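Local coordinates for protein histidinol-phosphate aminotransferase (PDB 3FTB) that probably catalyses a pyridoxal 5'-phosphate-dependent transamination, the one that forms histidinol phosphate in histidine biosynthesis, at residues F98-Y111 with D144-P156. Residues are numbered along the deposited sequence; the frame is centred on the assembly and turned at random.
Sequences FEKILIIVPSYAEY and DVDSVIIGNPNNP. With PO4 (phosphate ion), chain F.
Ile149 is the main bump between these two neighbouring parallel strands of a mixed sheet, and the hollow that receives it is built by Ile101 and Tyr111. The pair illustrates how parallel strands in the open alpha/beta sheet of a pyridoxal-phosphate aminotransferase interlock on each face through alternating side chains. The CG1 branch of Ile149 stands anti to the backbone N (chi1 -178°) and carries CD1 over one face of the Tyr111 ring, 4.1 Å from the centroid, a CH-pi contact; CG2 meets Ile101 CD1 at 3.5 Å. On the same side Ser147 lays its CB over a face of the Phe98 ring, offset toward the rim. The reverse side is shaped by Leu102 and Val148, lying side by side, and by Ile104, whose CD1 reaches Val148 CG1 while its CG1 meets Ile150 CD1. Leu102 threads the strands together: its N donates to Ser147 O (2.8 Å), its O accepts from Ile149 N (3.2 Å). Beyond them the strands part, leaving Ile104 N and Ile149 O buried without a polar partner. Asn154 restores the link, its ND2 giving a hydrogen to Pro106 O at 2.8 Å, while a water joins its OD1 to Tyr111 OH and Asn155 N. Asn155 ND2 bonds weakly to a phosphate ion, probably from the crystallisation liquor, that Arg324 and Arg338 also hold; its place past the strands' C-terminal ends is consistent with the family's active site. Tyr111 OH is bonded to Asp183 of strand 179-183, which flanks 147-151; strand 121-126 flanks 100-105, and Ile95 of helix 87-95 packs on both Ile101 and Ile149.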
loop_
_atom_site.group_PDB
_atom_site.type_symbol
_atom_site.label_atom_id
_atom_site.label_comp_id
_atom_site.label_asym_id
_atom_site.label_seq_id
_atom_site.Cartn_x
_atom_site.Cartn_y
_atom_site.Cartn_z
ATOM N N PHE A 98 4.065 19.615 -6.282
ATOM C CA PHE A 98 4.018 21.053 -6.552
ATOM C C PHE A 98 4.049 21.898 -5.294
ATOM O O PHE A 98 3.783 21.405 -4.201
ATOM C CB PHE A 98 2.795 21.390 -7.397
ATOM C CG PHE A 98 2.583 20.434 -8.514
ATOM C CD1 PHE A 98 3.379 20.488 -9.637
ATOM C CD2 PHE A 98 1.619 19.444 -8.423
ATOM C CE1 PHE A 98 3.199 19.588 -10.672
ATOM C CE2 PHE A 98 1.433 18.547 -9.446
ATOM C CZ PHE A 98 2.229 18.611 -10.575
ATOM N N GLU A 99 4.376 23.178 -5.466
ATOM C CA GLU A 99 4.472 24.115 -4.347
ATOM C C GLU A 99 3.277 25.086 -4.283
ATOM O O GLU A 99 3.217 25.954 -3.410
ATOM C CB GLU A 99 5.830 24.857 -4.349
ATOM C CG GLU A 99 6.161 25.619 -5.648
ATOM C CD GLU A 99 7.542 26.293 -5.634
ATOM O OE1 GLU A 99 7.886 27.017 -6.607
ATOM O OE2 GLU A 99 8.283 26.092 -4.648
ATOM N N LYS A 100 2.324 24.918 -5.199
ATOM C CA LYS A 100 1.103 25.722 -5.208
ATOM C C LYS A 100 0.047 25.155 -6.156
ATOM O O LYS A 100 0.339 24.842 -7.311
ATOM C CB LYS A 100 1.417 27.157 -5.590
ATOM C CG LYS A 100 0.268 28.112 -5.394
ATOM C CD LYS A 100 0.761 29.518 -5.647
ATOM C CE LYS A 100 -0.247 30.557 -5.246
ATOM N NZ LYS A 100 0.337 31.908 -5.466
ATOM N N ILE A 101 -1.184 25.031 -5.670
ATOM C CA ILE A 101 -2.245 24.441 -6.476
ATOM C C ILE A 101 -3.548 25.244 -6.416
ATOM O O ILE A 101 -3.884 25.836 -5.395
ATOM C CB ILE A 101 -2.526 22.983 -6.044
ATOM C CG1 ILE A 101 -3.187 22.200 -7.181
ATOM C CG2 ILE A 101 -3.390 22.970 -4.796
ATOM C CD1 ILE A 101 -3.178 20.663 -6.999
ATOM N N LEU A 102 -4.269 25.270 -7.528
ATOM C CA LEU A 102 -5.639 25.773 -7.557
ATOM C C LEU A 102 -6.592 24.607 -7.304
ATOM O O LEU A 102 -6.640 23.661 -8.096
ATOM C CB LEU A 102 -5.948 26.391 -8.926
ATOM C CG LEU A 102 -7.316 27.029 -9.165
ATOM C CD1 LEU A 102 -7.317 28.393 -8.563
ATOM C CD2 LEU A 102 -7.571 27.110 -10.666
ATOM N N ILE A 103 -7.339 24.666 -6.205
ATOM C CA ILE A 103 -8.333 23.639 -5.928
ATOM C C ILE A 103 -9.717 24.186 -6.230
ATOM O O ILE A 103 -10.124 25.209 -5.681
ATOM C CB ILE A 103 -8.267 23.115 -4.475
ATOM C CG1 ILE A 103 -6.823 22.811 -4.078
ATOM C CG2 ILE A 103 -9.116 21.857 -4.337
ATOM C CD1 ILE A 103 -6.666 22.279 -2.672
ATOM N N ILE A 104 -10.411 23.529 -7.156
ATOM C CA ILE A 104 -11.780 23.879 -7.469
ATOM C C ILE A 104 -12.638 23.297 -6.363
ATOM O O ILE A 104 -12.512 22.116 -6.021
ATOM C CB ILE A 104 -12.232 23.326 -8.834
ATOM C CG1 ILE A 104 -11.748 24.240 -9.959
ATOM C CG2 ILE A 104 -13.758 23.242 -8.889
ATOM C CD1 ILE A 104 -10.310 24.669 -9.831
ATOM N N VAL A 105 -13.518 24.123 -5.814
ATOM C CA VAL A 105 -14.204 23.786 -4.582
ATOM C C VAL A 105 -15.617 24.405 -4.627
ATOM O O VAL A 105 -15.805 25.448 -5.255
ATOM C CB VAL A 105 -13.360 24.301 -3.392
ATOM C CG1 VAL A 105 -13.613 25.791 -3.161
ATOM C CG2 VAL A 105 -13.615 23.477 -2.143
ATOM N N PRO A 106 -16.622 23.753 -3.997
ATOM C CA PRO A 106 -16.566 22.515 -3.201
ATOM C C PRO A 106 -15.833 21.382 -3.924
ATOM O O PRO A 106 -15.832 21.351 -5.168
ATOM C CB PRO A 106 -18.046 22.142 -3.029
ATOM C CG PRO A 106 -18.787 23.388 -3.243
ATOM C CD PRO A 106 -18.009 24.211 -4.200
ATOM N N SER A 107 -15.201 20.486 -3.167
ATOM C CA SER A 107 -14.607 19.283 -3.743
ATOM C C SER A 107 -14.224 18.264 -2.668
ATOM O O SER A 107 -14.290 18.545 -1.479
ATOM C CB SER A 107 -13.372 19.638 -4.571
ATOM O OG SER A 107 -12.364 20.178 -3.730
ATOM N N TYR A 108 -13.828 17.077 -3.103
ATOM C CA TYR A 108 -13.386 16.014 -2.204
ATOM C C TYR A 108 -12.320 16.518 -1.230
ATOM O O TYR A 108 -11.263 17.016 -1.648
ATOM C CB TYR A 108 -12.861 14.870 -3.056
ATOM C CG TYR A 108 -12.488 13.605 -2.332
ATOM C CD1 TYR A 108 -13.371 12.988 -1.471
ATOM C CD2 TYR A 108 -11.248 12.999 -2.553
ATOM C CE1 TYR A 108 -13.026 11.812 -0.814
ATOM C CE2 TYR A 108 -10.899 11.816 -1.912
ATOM C CZ TYR A 108 -11.791 11.227 -1.043
ATOM O OH TYR A 108 -11.440 10.055 -0.404
ATOM N N ALA A 109 -12.612 16.387 0.063
ATOM C CA ALA A 109 -11.762 16.893 1.144
ATOM C C ALA A 109 -10.274 16.604 0.962
ATOM O O ALA A 109 -9.442 17.447 1.287
ATOM C CB ALA A 109 -12.230 16.346 2.477
ATOM N N GLU A 110 -9.952 15.415 0.453
ATOM C CA GLU A 110 -8.563 14.963 0.308
ATOM C C GLU A 110 -7.638 15.849 -0.558
ATOM O O GLU A 110 -6.416 15.817 -0.390
ATOM C CB GLU A 110 -8.504 13.498 -0.168
ATOM C CG GLU A 110 -7.162 13.125 -0.838
ATOM C CD GLU A 110 -6.879 11.618 -0.922
ATOM O OE1 GLU A 110 -7.743 10.869 -1.424
ATOM O OE2 GLU A 110 -5.775 11.187 -0.507
ATOM N N TYR A 111 -8.188 16.633 -1.483
ATOM C CA TYR A 111 -7.307 17.492 -2.272
ATOM C C TYR A 111 -6.531 18.440 -1.346
ATOM O O TYR A 111 -5.303 18.461 -1.376
ATOM C CB TYR A 111 -8.050 18.279 -3.360
ATOM C CG TYR A 111 -8.945 17.460 -4.268
ATOM C CD1 TYR A 111 -8.747 16.095 -4.432
ATOM C CD2 TYR A 111 -9.974 18.060 -4.980
ATOM C CE1 TYR A 111 -9.562 15.342 -5.263
ATOM C CE2 TYR A 111 -10.802 17.310 -5.818
ATOM C CZ TYR A 111 -10.586 15.949 -5.951
ATOM O OH TYR A 111 -11.395 15.199 -6.777
ATOM N N ASP A 144 -1.044 31.984 -11.501
ATOM C CA ASP A 144 -0.821 32.148 -10.067
ATOM C C ASP A 144 -0.328 30.860 -9.406
ATOM O O ASP A 144 0.178 30.880 -8.281
ATOM C CB ASP A 144 -2.112 32.613 -9.376
ATOM C CG ASP A 144 -2.296 34.121 -9.416
ATOM O OD1 ASP A 144 -3.460 34.585 -9.481
ATOM O OD2 ASP A 144 -1.274 34.841 -9.377
ATOM N N VAL A 145 -0.480 29.741 -10.105
ATOM C CA VAL A 145 -0.236 28.429 -9.513
ATOM C C VAL A 145 0.668 27.563 -10.388
ATOM O O VAL A 145 0.985 27.918 -11.524
ATOM C CB VAL A 145 -1.567 27.679 -9.291
ATOM C CG1 VAL A 145 -2.360 28.311 -8.152
ATOM C CG2 VAL A 145 -2.389 27.698 -10.567
ATOM N N ASP A 146 1.080 26.426 -9.839
ATOM C CA ASP A 146 1.909 25.467 -10.560
ATOM C C ASP A 146 1.043 24.348 -11.115
ATOM O O ASP A 146 1.458 23.617 -12.024
ATOM C CB ASP A 146 2.950 24.872 -9.616
ATOM C CG ASP A 146 3.644 25.927 -8.787
ATOM O OD1 ASP A 146 4.191 26.886 -9.376
ATOM O OD2 ASP A 146 3.631 25.801 -7.546
ATOM N N SER A 147 -0.163 24.225 -10.564
ATOM C CA SER A 147 -1.058 23.127 -10.909
ATOM C C SER A 147 -2.534 23.380 -10.548
ATOM O O SER A 147 -2.859 24.289 -9.784
ATOM C CB SER A 147 -0.573 21.842 -10.233
ATOM O OG SER A 147 -0.498 22.018 -8.828
ATOM N N VAL A 148 -3.411 22.554 -11.117
ATOM C CA VAL A 148 -4.837 22.569 -10.820
ATOM C C VAL A 148 -5.242 21.128 -10.553
ATOM O O VAL A 148 -4.696 20.214 -11.160
ATOM C CB VAL A 148 -5.674 23.090 -12.018
ATOM C CG1 VAL A 148 -7.183 23.063 -11.693
ATOM C CG2 VAL A 148 -5.240 24.497 -12.427
ATOM N N ILE A 149 -6.171 20.923 -9.624
ATOM C CA ILE A 149 -6.825 19.623 -9.451
ATOM C C ILE A 149 -8.345 19.824 -9.440
ATOM O O ILE A 149 -8.882 20.670 -8.723
ATOM C CB ILE A 149 -6.345 18.852 -8.181
ATOM C CG1 ILE A 149 -7.030 17.480 -8.090
ATOM C CG2 ILE A 149 -6.581 19.670 -6.903
ATOM C CD1 ILE A 149 -6.297 16.475 -7.221
ATOM N N ILE A 150 -9.029 19.044 -10.262
ATOM C CA ILE A 150 -10.445 19.240 -10.509
ATOM C C ILE A 150 -11.099 17.870 -10.716
ATOM O O ILE A 150 -10.553 17.019 -11.388
ATOM C CB ILE A 150 -10.647 20.162 -11.734
ATOM C CG1 ILE A 150 -12.115 20.532 -11.923
ATOM C CG2 ILE A 150 -10.096 19.515 -12.999
ATOM C CD1 ILE A 150 -12.334 21.517 -13.049
ATOM N N GLY A 151 -12.257 17.647 -10.106
ATOM C CA GLY A 151 -12.936 16.368 -10.220
ATOM C C GLY A 151 -13.790 16.251 -11.470
ATOM O O GLY A 151 -14.429 17.208 -11.899
ATOM N N ASN A 152 -13.795 15.062 -12.057
ATOM C CA ASN A 152 -14.608 14.791 -13.226
ATOM C C ASN A 152 -15.171 13.378 -13.166
ATOM O O ASN A 152 -14.514 12.445 -13.628
ATOM C CB ASN A 152 -13.759 14.887 -14.490
ATOM C CG ASN A 152 -14.601 14.804 -15.757
ATOM O OD1 ASN A 152 -15.779 15.173 -15.750
ATOM N ND2 ASN A 152 -14.006 14.333 -16.846
ATOM N N PRO A 153 -16.399 13.217 -12.626
ATOM C CA PRO A 153 -17.248 14.289 -12.097
ATOM C C PRO A 153 -16.873 14.675 -10.668
ATOM O O PRO A 153 -16.264 13.893 -9.954
ATOM C CB PRO A 153 -18.666 13.677 -12.118
ATOM C CG PRO A 153 -18.498 12.242 -12.446
ATOM C CD PRO A 153 -17.054 11.905 -12.512
ATOM N N ASN A 154 -17.244 15.877 -10.255
ATOM C CA ASN A 154 -16.885 16.354 -8.922
ATOM C C ASN A 154 -17.817 15.953 -7.769
ATOM O O ASN A 154 -19.028 16.139 -7.836
ATOM C CB ASN A 154 -16.716 17.871 -8.929
ATOM C CG ASN A 154 -15.980 18.379 -7.707
ATOM O OD1 ASN A 154 -14.871 17.937 -7.402
ATOM N ND2 ASN A 154 -16.587 19.329 -7.011
ATOM N N ASN A 155 -17.216 15.399 -6.721
ATOM C CA ASN A 155 -17.856 15.162 -5.438
ATOM C C ASN A 155 -17.833 16.477 -4.634
ATOM O O ASN A 155 -16.759 17.023 -4.387
ATOM C CB ASN A 155 -17.053 14.066 -4.730
ATOM C CG ASN A 155 -17.360 13.963 -3.233
ATOM O OD1 ASN A 155 -18.351 14.496 -2.743
ATOM N ND2 ASN A 155 -16.499 13.254 -2.507
ATOM N N PRO A 156 -18.998 16.983 -4.178
ATOM C CA PRO A 156 -20.343 16.418 -3.979
ATOM C C PRO A 156 -21.402 16.690 -5.052
ATOM O O PRO A 156 -22.477 16.101 -4.956
ATOM C CB PRO A 156 -20.817 17.135 -2.708
ATOM C CG PRO A 156 -19.922 18.420 -2.598
ATOM C CD PRO A 156 -18.950 18.392 -3.747
HETATM P P PO4 F . -16.528 11.521 0.778
HETATM O O1 PO4 F . -15.349 10.587 0.948
HETATM O O2 PO4 F . -16.095 12.943 1.052
HETATM O O3 PO4 F . -17.042 11.413 -0.638
HETATM O O4 PO4 F . -17.624 11.123 1.742
HETATM O O HOH W 1 1.906 32.660 -7.486
HETATM O O HOH W 2 -14.071 15.309 -5.995
#